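PDB 3GDC: multicopper oxidase from Arthrobacter sp. FB24, which probably oxidises phenolic or similar substrates at a mononuclear copper site and passes the electrons to a copper cluster that reduces dioxygen to water. Local coordinates for residues A[224-229]-A[258-263]; A[85-90]-A[133-138]; A[31-36]-A[72-77]; A[181-186]-A[273-278]. One frame throughout, in Å; residues are numbered along the deposited sequence.

Contact 1 (A[224-229]-A[258-263]). With CU (copper (II) ion), chain G.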
# COMPACT_ATOMS: atom_id res chain seq x y z
N HIS A 224 12.48 -13.69 6.93
CA HIS A 224 12.24 -14.63 8.03
C HIS A 224 13.14 -14.35 9.23
O HIS A 224 14.34 -14.10 9.07
CB HIS A 224 12.53 -16.06 7.58
CG HIS A 224 11.47 -16.65 6.71
ND1 HIS A 224 11.21 -18.01 6.69
CD2 HIS A 224 10.60 -16.09 5.84
CE1 HIS A 224 10.23 -18.26 5.83
NE2 HIS A 224 9.85 -17.11 5.30
N GLY A 225 12.54 -14.43 10.42
CA GLY A 225 13.27 -14.38 11.69
C GLY A 225 13.91 -13.05 12.05
O GLY A 225 14.70 -12.98 13.01
N ASN A 226 13.58 -12.00 11.31
CA ASN A 226 14.30 -10.74 11.43
C ASN A 226 13.37 -9.54 11.27
O ASN A 226 12.28 -9.67 10.70
CB ASN A 226 15.43 -10.69 10.41
CG ASN A 226 16.60 -11.58 10.81
OD1 ASN A 226 17.48 -11.16 11.55
ND2 ASN A 226 16.59 -12.82 10.33
N PHE A 227 13.80 -8.39 11.79
CA PHE A 227 13.05 -7.15 11.69
C PHE A 227 14.02 -6.08 11.20
O PHE A 227 15.22 -6.17 11.45
CB PHE A 227 12.47 -6.76 13.04
CG PHE A 227 11.15 -7.42 13.33
CD1 PHE A 227 11.09 -8.78 13.59
CD2 PHE A 227 9.97 -6.68 13.31
CE1 PHE A 227 9.87 -9.40 13.83
CE2 PHE A 227 8.75 -7.29 13.55
CZ PHE A 227 8.70 -8.65 13.81
N PHE A 228 13.49 -5.10 10.48
CA PHE A 228 14.32 -4.02 9.94
C PHE A 228 13.67 -2.68 10.18
O PHE A 228 12.44 -2.60 10.31
CB PHE A 228 14.60 -4.23 8.44
CG PHE A 228 13.37 -4.50 7.62
CD1 PHE A 228 12.60 -3.45 7.13
CD2 PHE A 228 13.00 -5.82 7.31
CE1 PHE A 228 11.46 -3.68 6.36
CE2 PHE A 228 11.87 -6.06 6.54
CZ PHE A 228 11.10 -4.98 6.06
N HIS A 229 14.48 -1.62 10.24
CA HIS A 229 13.96 -0.27 10.18
C HIS A 229 13.82 0.11 8.73
O HIS A 229 14.69 -0.20 7.92
CB HIS A 229 14.88 0.72 10.91
CG HIS A 229 14.74 0.67 12.40
ND1 HIS A 229 15.60 -0.04 13.21
CD2 HIS A 229 13.81 1.21 13.22
CE1 HIS A 229 15.22 0.08 14.47
NE2 HIS A 229 14.13 0.84 14.50
N LEU A 258 19.11 -3.55 9.05
CA LEU A 258 19.03 -4.55 10.11
C LEU A 258 20.37 -5.15 10.51
O LEU A 258 21.36 -5.01 9.82
CB LEU A 258 18.04 -5.65 9.72
CG LEU A 258 18.40 -6.65 8.63
CD1 LEU A 258 17.39 -7.79 8.71
CD2 LEU A 258 18.36 -6.02 7.25
N ARG A 259 20.37 -5.81 11.67
CA ARG A 259 21.49 -6.64 12.11
C ARG A 259 20.91 -8.02 12.40
O ARG A 259 19.96 -8.14 13.17
CB ARG A 259 22.12 -6.07 13.39
CG ARG A 259 22.57 -4.63 13.28
CD ARG A 259 23.06 -4.10 14.63
NE ARG A 259 23.58 -2.73 14.52
CZ ARG A 259 24.85 -2.42 14.26
NH1 ARG A 259 25.76 -3.37 14.08
NH2 ARG A 259 25.21 -1.14 14.18
N PHE A 260 21.48 -9.06 11.79
CA PHE A 260 21.00 -10.43 11.98
C PHE A 260 21.57 -10.99 13.28
O PHE A 260 22.78 -11.14 13.40
CB PHE A 260 21.44 -11.31 10.82
CG PHE A 260 20.74 -11.03 9.52
CD1 PHE A 260 19.64 -11.79 9.12
CD2 PHE A 260 21.19 -10.01 8.67
CE1 PHE A 260 18.99 -11.55 7.91
CE2 PHE A 260 20.55 -9.76 7.45
CZ PHE A 260 19.45 -10.53 7.07
N PRO A 261 20.69 -11.28 14.27
CA PRO A 261 21.18 -11.70 15.59
C PRO A 261 21.68 -13.15 15.66
O PRO A 261 22.43 -13.48 16.58
CB PRO A 261 19.95 -11.54 16.49
CG PRO A 261 18.80 -11.75 15.57
CD PRO A 261 19.22 -11.18 14.24
N TYR A 262 21.29 -13.98 14.69
CA TYR A 262 21.59 -15.42 14.73
C TYR A 262 22.16 -15.94 13.41
O TYR A 262 21.71 -15.53 12.35
CB TYR A 262 20.33 -16.22 15.12
CG TYR A 262 19.81 -15.91 16.50
CD1 TYR A 262 20.57 -16.21 17.63
CD2 TYR A 262 18.55 -15.32 16.68
CE1 TYR A 262 20.12 -15.93 18.90
CE2 TYR A 262 18.08 -15.03 17.97
CZ TYR A 262 18.87 -15.34 19.07
OH TYR A 262 18.45 -15.07 20.36
N PRO A 263 23.14 -16.86 13.48
CA PRO A 263 23.70 -17.43 12.25
C PRO A 263 22.71 -18.39 11.60
O PRO A 263 21.76 -18.82 12.26
CB PRO A 263 24.94 -18.18 12.74
CG PRO A 263 24.60 -18.55 14.15
CD PRO A 263 23.78 -17.42 14.68
CU CU G . 8.41 -17.15 3.99
O HOH W 1 19.47 -13.87 12.40
O HOH W 2 17.34 -5.67 12.98
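Next to a copper site of the second cupredoxin-like domain, Asn226 of residues 224-229 fits against Leu258, Phe260 and Pro261 of 258-263. His224, at the head of the first segment, binds copper through NE2 at 1.9 Å; His269 of the same chain and His134 of a second subunit bind the same ion, which places the site at a subunit interface. Asn226 turns back toward this ligand: its ND2 donates to the carbonyl O of His224 at 2.9 Å, on a lone pair and with the acceptor nearly in the amide plane. With CG beside the backbone N (chi1 -74°), the amide stands across the Phe260 ring, the two planes 62° apart, and its OD1 lies 3.3 Å from Phe260 CD1. A phenylalanine in place of Asn226 would probably leave the His224 carbonyl without this N-H donor and crowd the Phe260 ring and Pro261. Farther along, Leu258 CB comes against the Phe227 carbonyl O and meets Phe228 CB at 3.9 Å, while Leu258 CD1 lies over one face of the Phe260 ring. No direct hydrogen bond joins the segments. A water instead gives a proton to Phe227 O at 2.7 Å and accepts from Arg259 N. On the Pro261 side, the proline's CD comes within 3.2 Å of Asn226 OD1.

Contact 2 (A[85-90]-A[133-138]). With CU (copper (II) ion), chain D; CU (copper (II) ion), chain O.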
# COMPACT_ATOMS: atom_id res chain seq x y z
N ALA A 85 16.90 -0.99 -31.36
CA ALA A 85 16.13 -0.87 -32.60
C ALA A 85 14.97 0.11 -32.48
O ALA A 85 14.34 0.47 -33.48
CB ALA A 85 15.61 -2.24 -33.03
N HIS A 86 14.68 0.52 -31.25
CA HIS A 86 13.52 1.37 -30.96
C HIS A 86 13.98 2.66 -30.28
O HIS A 86 15.04 2.68 -29.65
CB HIS A 86 12.53 0.63 -30.04
CG HIS A 86 12.12 -0.72 -30.55
ND1 HIS A 86 12.89 -1.85 -30.37
CD2 HIS A 86 11.03 -1.12 -31.25
CE1 HIS A 86 12.29 -2.88 -30.93
NE2 HIS A 86 11.16 -2.47 -31.47
N PRO A 87 13.18 3.74 -30.39
CA PRO A 87 13.53 4.95 -29.63
C PRO A 87 13.42 4.68 -28.14
O PRO A 87 12.58 3.88 -27.71
CB PRO A 87 12.46 5.96 -30.06
CG PRO A 87 11.29 5.11 -30.47
CD PRO A 87 11.94 3.93 -31.16
N HIS A 88 14.27 5.33 -27.35
CA HIS A 88 14.28 5.16 -25.90
C HIS A 88 14.66 6.48 -25.24
O HIS A 88 15.12 7.43 -25.91
CB HIS A 88 15.32 4.08 -25.48
CG HIS A 88 15.01 2.70 -25.97
ND1 HIS A 88 13.88 2.00 -25.59
CD2 HIS A 88 15.69 1.87 -26.80
CE1 HIS A 88 13.87 0.82 -26.19
NE2 HIS A 88 14.97 0.71 -26.91
N THR A 89 14.46 6.56 -23.93
CA THR A 89 14.93 7.69 -23.15
C THR A 89 15.50 7.18 -21.82
O THR A 89 15.49 5.96 -21.54
CB THR A 89 13.79 8.71 -22.84
OG1 THR A 89 12.90 8.16 -21.87
CG2 THR A 89 12.99 9.10 -24.09
N ILE A 90 16.00 8.09 -21.00
CA ILE A 90 16.17 7.81 -19.58
C ILE A 90 15.44 8.89 -18.81
O ILE A 90 15.76 10.09 -18.91
CB ILE A 90 17.64 7.77 -19.09
CG1 ILE A 90 18.53 6.89 -19.98
CG2 ILE A 90 17.69 7.31 -17.61
CD1 ILE A 90 20.02 6.89 -19.58
N CYS A 133 13.18 3.96 -18.73
CA CYS A 133 12.79 4.55 -20.00
C CYS A 133 11.39 5.14 -19.92
O CYS A 133 10.53 4.62 -19.20
CB CYS A 133 12.88 3.51 -21.13
SG CYS A 133 12.39 4.18 -22.73
N HIS A 134 11.15 6.23 -20.64
CA HIS A 134 9.82 6.84 -20.62
C HIS A 134 9.18 6.96 -22.02
O HIS A 134 8.27 7.76 -22.24
CB HIS A 134 9.85 8.19 -19.89
CG HIS A 134 8.57 8.53 -19.21
ND1 HIS A 134 7.41 8.82 -19.91
CD2 HIS A 134 8.24 8.64 -17.90
CE1 HIS A 134 6.44 9.08 -19.06
NE2 HIS A 134 6.92 8.98 -17.83
N GLN A 135 9.67 6.16 -22.96
CA GLN A 135 9.09 6.07 -24.30
C GLN A 135 7.73 5.34 -24.25
O GLN A 135 7.56 4.37 -23.49
CB GLN A 135 10.06 5.34 -25.24
CG GLN A 135 9.61 5.23 -26.71
CD GLN A 135 9.69 6.55 -27.47
OE1 GLN A 135 9.00 6.75 -28.48
NE2 GLN A 135 10.53 7.45 -26.99
N SER A 136 6.78 5.81 -25.05
CA SER A 136 5.49 5.13 -25.20
C SER A 136 5.58 4.08 -26.31
O SER A 136 6.27 4.29 -27.31
CB SER A 136 4.38 6.14 -25.51
OG SER A 136 4.28 7.12 -24.49
N PRO A 137 4.88 2.94 -26.15
CA PRO A 137 4.02 2.52 -25.03
C PRO A 137 4.81 2.23 -23.76
O PRO A 137 5.79 1.47 -23.81
CB PRO A 137 3.38 1.23 -25.54
CG PRO A 137 4.32 0.71 -26.55
CD PRO A 137 4.92 1.91 -27.21
N LEU A 138 4.39 2.85 -22.67
CA LEU A 138 5.11 2.82 -21.39
C LEU A 138 5.39 1.42 -20.84
O LEU A 138 6.50 1.17 -20.37
CB LEU A 138 4.35 3.63 -20.33
CG LEU A 138 4.75 5.08 -19.97
CD1 LEU A 138 5.93 5.11 -18.98
CD2 LEU A 138 5.04 5.92 -21.20
CU CU D . 12.43 2.62 -24.26
CU CU O . 6.11 9.50 -16.16
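His88 and Cys133 meet at a mononuclear copper of type 1 character, held by two loops of the first cupredoxin-like domain, with His141 completing the set of protein ligands. The metal bonds come first: His88 ND1 lies 2.1 Å from the copper and Cys133 SG 2.2 Å. The sulfur sits at the edge of the imidazole, near its plane, as expected when both reach one ion. Cys133 carries SG anti to its own N (chi1 179°), which brings SG to the backbone N-H of Thr89.

Hydrogen bonds form the second group. Thr89 N points almost straight at Cys133 SG (3.4 Å, 166°), and Gln135 N reaches the same sulfur from within its own loop, also at 3.4 Å. Two N-H groups thus grip the ligand sulfur; they fix its position and would probably draw some electron density from it, an effect familiar in cupredoxins. Thr89 OG1 in turn accepts from His134 N at 2.9 Å, and the carbonyl of Gly102 is a further partner of that hydroxyl.

His134 looks the other way. Its NE2 binds a different copper together with His224 and His269 of a third subunit, so the adjacent residues Cys133 and His134 serve two metal sites, the short link along which electrons are thought to pass in multicopper oxidases.

Van der Waals contact closes the outer end. Gln135, bent at chi2, crosses Pro87 at about a right angle, its amide held by Ser110, and its OE1 rests 3.4 Å from Pro87 CG.

Contact 3 (A[31-36]-A[72-77])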
# COMPACT_ATOMS: atom_id res chain seq x y z
N GLY A 31 34.78 23.49 -6.30
CA GLY A 31 35.12 22.44 -5.34
C GLY A 31 34.29 21.17 -5.47
O GLY A 31 34.69 20.10 -4.98
N ARG A 32 33.13 21.28 -6.11
CA ARG A 32 32.22 20.15 -6.29
C ARG A 32 32.77 19.05 -7.19
O ARG A 32 33.61 19.29 -8.06
CB ARG A 32 30.87 20.60 -6.85
CG ARG A 32 30.00 21.40 -5.88
CD ARG A 32 28.55 21.39 -6.36
NE ARG A 32 28.40 22.02 -7.68
CZ ARG A 32 27.51 21.64 -8.59
NH1 ARG A 32 26.68 20.63 -8.36
NH2 ARG A 32 27.45 22.28 -9.76
N THR A 33 32.24 17.84 -7.00
CA THR A 33 32.58 16.69 -7.83
C THR A 33 31.67 16.65 -9.06
O THR A 33 30.45 16.83 -8.96
CB THR A 33 32.42 15.39 -7.02
OG1 THR A 33 33.38 15.38 -5.96
CG2 THR A 33 32.64 14.16 -7.89
N LEU A 34 32.29 16.45 -10.22
CA LEU A 34 31.58 16.16 -11.45
C LEU A 34 31.66 14.66 -11.69
O LEU A 34 32.75 14.11 -11.85
CB LEU A 34 32.17 16.93 -12.64
CG LEU A 34 31.58 16.62 -14.02
CD1 LEU A 34 30.11 17.05 -14.13
CD2 LEU A 34 32.41 17.27 -15.13
N ARG A 35 30.51 13.99 -11.72
CA ARG A 35 30.47 12.54 -11.79
C ARG A 35 29.77 12.14 -13.08
O ARG A 35 28.68 12.64 -13.37
CB ARG A 35 29.73 12.01 -10.56
CG ARG A 35 29.90 10.55 -10.29
CD ARG A 35 29.13 10.15 -9.02
NE ARG A 35 29.65 10.78 -7.81
CZ ARG A 35 30.68 10.34 -7.09
NH1 ARG A 35 31.33 9.24 -7.44
NH2 ARG A 35 31.06 11.01 -6.00
N GLU A 36 30.38 11.26 -13.86
CA GLU A 36 29.87 10.92 -15.20
C GLU A 36 29.80 9.43 -15.50
O GLU A 36 30.64 8.65 -15.07
CB GLU A 36 30.72 11.59 -16.29
CG GLU A 36 30.98 13.05 -16.05
CD GLU A 36 31.87 13.65 -17.10
OE1 GLU A 36 31.44 13.70 -18.27
OE2 GLU A 36 33.00 14.06 -16.76
N GLU A 72 25.21 13.64 -2.39
CA GLU A 72 24.31 14.79 -2.43
C GLU A 72 25.06 16.05 -2.90
O GLU A 72 26.11 16.38 -2.36
CB GLU A 72 23.71 15.03 -1.05
CG GLU A 72 22.67 16.13 -1.00
CD GLU A 72 22.20 16.44 0.42
OE1 GLU A 72 22.72 15.86 1.41
OE2 GLU A 72 21.30 17.29 0.54
N GLY A 73 24.52 16.70 -3.92
CA GLY A 73 25.12 17.93 -4.44
C GLY A 73 26.09 17.79 -5.60
O GLY A 73 26.45 18.81 -6.21
N ASP A 74 26.53 16.56 -5.91
CA ASP A 74 27.41 16.30 -7.05
C ASP A 74 26.75 16.78 -8.34
O ASP A 74 25.52 16.76 -8.46
CB ASP A 74 27.73 14.80 -7.23
CG ASP A 74 28.68 14.23 -6.18
OD1 ASP A 74 29.29 14.97 -5.36
OD2 ASP A 74 28.81 12.98 -6.18
N ALA A 75 27.57 17.22 -9.29
CA ALA A 75 27.09 17.53 -10.63
C ALA A 75 27.17 16.24 -11.43
O ALA A 75 28.22 15.59 -11.47
CB ALA A 75 27.95 18.63 -11.27
N LEU A 76 26.05 15.86 -12.05
CA LEU A 76 25.96 14.57 -12.76
C LEU A 76 25.81 14.73 -14.26
O LEU A 76 25.11 15.63 -14.74
CB LEU A 76 24.80 13.72 -12.21
CG LEU A 76 24.67 13.52 -10.70
CD1 LEU A 76 23.54 12.54 -10.38
CD2 LEU A 76 25.97 13.04 -10.07
N ARG A 77 26.46 13.83 -14.99
CA ARG A 77 26.31 13.72 -16.44
C ARG A 77 26.14 12.25 -16.81
O ARG A 77 27.02 11.42 -16.51
CB ARG A 77 27.52 14.30 -17.18
CG ARG A 77 27.65 15.81 -17.05
CD ARG A 77 28.80 16.31 -17.91
NE ARG A 77 29.07 17.72 -17.62
CZ ARG A 77 30.19 18.36 -17.95
NH1 ARG A 77 31.18 17.71 -18.57
NH2 ARG A 77 30.33 19.63 -17.64
O HOH W 3 31.45 13.82 -4.23
O HOH W 4 30.17 17.50 -5.03
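Parallel beta pairing joins 31-36 to 72-77, where strands 33-49 and 75-82 start side by side in the mixed sheet of the first cupredoxin-like domain. The short strand axes run 4.8 Å apart and 20° from parallel, with Leu34 level with Ala75, Arg35 with Leu76 and Glu36 with Arg77. The ladder alternates in direction: Ala75 N donates to Thr33 O, Arg35 N to Ala75 O at 2.8 Å, and Arg77 N to Arg35 O.

Asp74, just ahead of the paired residues, makes a salt bridge with Arg35. The guanidinium comes side-on, NE at 2.9 Å and NH2 at 3.0 Å, both to Asp74 OD2 and from the same face of the carboxylate, whose plane is 29° from its own. The side chain runs back along the strand, and a bend at chi3 (-64°) turns the guanidinium edge to this acid; NH1 is left to bond the Arg22 carbonyl. A leucine in place of Arg35 would probably leave the Asp74 carboxylate without its charged mate and the Arg22 carbonyl without that donor. Asp74 OD1 takes protons from two waters, one of them also held by Thr33 N.

Arg32 reaches over the start of 72-77, its NH1 donating to Gly73 O at 2.8 Å in the guanidinium plane, while Asp122 and Asp30 bind the same head as salt bridges. On the face carrying Leu34, Ala75, Glu36 and Arg77, Leu34 CD1 touches Ala75 CB at 3.9 Å. Leu34 CD2 lies over the centre of the Arg77 guanidinium, 3.7 Å from NH1.

Contact 4 (A[181-186]-A[273-278]); sequences EFYSVN and TEFAEL. With CA (calcium ion), chain H.
Tyr183 and Phe275 lay their rings one over the other in an offset stack, centroids 4.3 Å apart and planes 23° from each other. The overlap is at the rims: Phe275 CD1 comes over the phenol end of the tyrosine, 3.3 Å from Tyr183 CZ, while Tyr183 CE1 lies over a face of the phenylalanine. The helix backbone joins in, since Phe275 CA sits above the same face of the tyrosine as a CH-pi contact.

Tyr183 has CG beside its backbone N (chi1 -60°), an orientation that sends the ring from the strand across to residues 273-278. Leu278 comes to a different part of it, CB at the ring edge and 3.7 Å from Tyr183 CD2. Leu278 also extends its methyls toward the Glu181 carbonyl.

One direct hydrogen bond ties the backbones: Tyr183 N donates to Leu278 O at 2.9 Å, well above the carbonyl plane. At the far end of the ring, the Tyr183 hydroxyl accepts from a water at 2.8 Å that also bonds Glu274 OE1; Asp216 is a further partner of that hydroxyl, and Lys272 pairs with Glu274. The water lies at the edge of the phenol ring, in its plane.

Glu181 turns away from the helix and grips the calcium with both oxygens, each at 2.5 Å, beside Asn173, Asp175, Gly176 and Asp179. Glu181 and Phe182 both face Tyr172 in a classic beta bulge. Through Glu181 and Tyr183, edge strand 182-185 of the second cupredoxin-like domain thus links a calcium-binding loop to the stack on helix 273-276.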
# COMPACT_ATOMS: atom_id res chain seq x y z
N GLU A 181 5.03 -13.78 -15.95
CA GLU A 181 5.22 -15.24 -15.84
C GLU A 181 6.30 -15.59 -14.82
O GLU A 181 6.27 -16.67 -14.20
CB GLU A 181 5.57 -15.82 -17.21
CG GLU A 181 4.37 -15.97 -18.16
CD GLU A 181 3.73 -14.65 -18.55
OE1 GLU A 181 4.41 -13.82 -19.18
OE2 GLU A 181 2.52 -14.44 -18.25
N PHE A 182 7.26 -14.67 -14.64
CA PHE A 182 8.30 -14.83 -13.62
C PHE A 182 8.57 -13.53 -12.87
O PHE A 182 8.21 -12.44 -13.33
CB PHE A 182 9.61 -15.33 -14.24
CG PHE A 182 9.48 -16.65 -14.95
CD1 PHE A 182 9.52 -17.84 -14.23
CD2 PHE A 182 9.26 -16.70 -16.32
CE1 PHE A 182 9.37 -19.07 -14.88
CE2 PHE A 182 9.11 -17.93 -16.98
CZ PHE A 182 9.17 -19.11 -16.25
N TYR A 183 9.21 -13.66 -11.72
CA TYR A 183 9.54 -12.53 -10.84
C TYR A 183 10.95 -12.71 -10.34
O TYR A 183 11.45 -13.83 -10.25
CB TYR A 183 8.57 -12.46 -9.66
CG TYR A 183 7.12 -12.27 -10.08
CD1 TYR A 183 6.55 -11.01 -10.12
CD2 TYR A 183 6.33 -13.37 -10.47
CE1 TYR A 183 5.22 -10.82 -10.52
CE2 TYR A 183 5.01 -13.20 -10.87
CZ TYR A 183 4.46 -11.92 -10.89
OH TYR A 183 3.15 -11.74 -11.27
N SER A 184 11.63 -11.61 -10.02
CA SER A 184 12.99 -11.75 -9.52
C SER A 184 13.36 -10.61 -8.59
O SER A 184 12.67 -9.59 -8.54
CB SER A 184 14.01 -11.87 -10.67
OG SER A 184 14.52 -10.60 -11.08
N VAL A 185 14.43 -10.82 -7.83
CA VAL A 185 15.20 -9.72 -7.28
C VAL A 185 16.57 -9.71 -7.97
O VAL A 185 17.28 -10.72 -8.00
CB VAL A 185 15.30 -9.74 -5.73
CG1 VAL A 185 15.61 -11.14 -5.19
CG2 VAL A 185 16.35 -8.73 -5.25
N ASN A 186 16.91 -8.57 -8.57
CA ASN A 186 18.19 -8.43 -9.28
C ASN A 186 18.42 -9.26 -10.54
O ASN A 186 19.55 -9.46 -10.95
CB ASN A 186 19.37 -8.52 -8.28
CG ASN A 186 19.46 -7.30 -7.40
OD1 ASN A 186 18.73 -6.33 -7.61
ND2 ASN A 186 20.34 -7.34 -6.41
N THR A 273 2.37 -14.57 -2.27
CA THR A 273 2.80 -15.95 -2.51
C THR A 273 2.98 -16.33 -3.99
O THR A 273 3.92 -17.03 -4.34
CB THR A 273 1.88 -16.97 -1.77
OG1 THR A 273 0.64 -17.12 -2.49
CG2 THR A 273 1.59 -16.48 -0.37
N GLU A 274 2.08 -15.84 -4.84
CA GLU A 274 2.17 -15.99 -6.29
C GLU A 274 3.55 -15.58 -6.84
O GLU A 274 4.13 -16.26 -7.69
CB GLU A 274 1.08 -15.13 -6.94
CG GLU A 274 1.03 -15.15 -8.46
CD GLU A 274 0.10 -14.07 -9.04
OE1 GLU A 274 -0.04 -14.04 -10.29
OE2 GLU A 274 -0.49 -13.28 -8.27
N PHE A 275 4.07 -14.45 -6.34
CA PHE A 275 5.33 -13.91 -6.84
C PHE A 275 6.50 -14.74 -6.35
O PHE A 275 7.46 -14.98 -7.08
CB PHE A 275 5.56 -12.46 -6.39
CG PHE A 275 4.48 -11.49 -6.81
CD1 PHE A 275 3.51 -11.83 -7.74
CD2 PHE A 275 4.47 -10.19 -6.29
CE1 PHE A 275 2.52 -10.92 -8.12
CE2 PHE A 275 3.49 -9.28 -6.65
CZ PHE A 275 2.51 -9.64 -7.56
N ALA A 276 6.43 -15.11 -5.07
CA ALA A 276 7.46 -15.93 -4.43
C ALA A 276 7.68 -17.24 -5.18
O ALA A 276 8.82 -17.62 -5.47
CB ALA A 276 7.10 -16.19 -2.97
N GLU A 277 6.57 -17.91 -5.51
CA GLU A 277 6.62 -19.23 -6.14
C GLU A 277 7.01 -19.17 -7.61
O GLU A 277 7.31 -20.20 -8.23
CB GLU A 277 5.29 -19.97 -5.91
CG GLU A 277 5.05 -20.29 -4.43
CD GLU A 277 4.15 -21.49 -4.20
OE1 GLU A 277 4.46 -22.28 -3.27
OE2 GLU A 277 3.15 -21.64 -4.93
N LEU A 278 7.07 -17.95 -8.15
CA LEU A 278 7.49 -17.73 -9.53
C LEU A 278 8.82 -16.95 -9.64
O LEU A 278 9.14 -16.41 -10.69
CB LEU A 278 6.37 -17.08 -10.34
CG LEU A 278 5.13 -17.95 -10.58
CD1 LEU A 278 4.01 -17.16 -11.24
CD2 LEU A 278 5.50 -19.18 -11.40
CA CA H . 2.33 -12.58 -19.94
O HOH W 5 1.38 -13.59 -12.46

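In the fold
Along the chain, contact 3 closes first, then contact 2, and contact 1 is nested inside the loop that contact 4 closes. Contacts 2 and 3 belong to the first cupredoxin-like domain, their nearest atoms about 9 Å apart; strand 75-82, which begins in contact 3, leads into the loop that supplies His88. Contacts 1 and 4 share the six-stranded sheet of the second domain, with centres 23 Å apart. Contacts 1 and 2 lie on opposite sides of the chain's centre, 40 Å between centres, yet each holds one ligand of an intersubunit copper site: His224 meets His134 of a neighbouring subunit. That site is therefore completed only when subunits assemble.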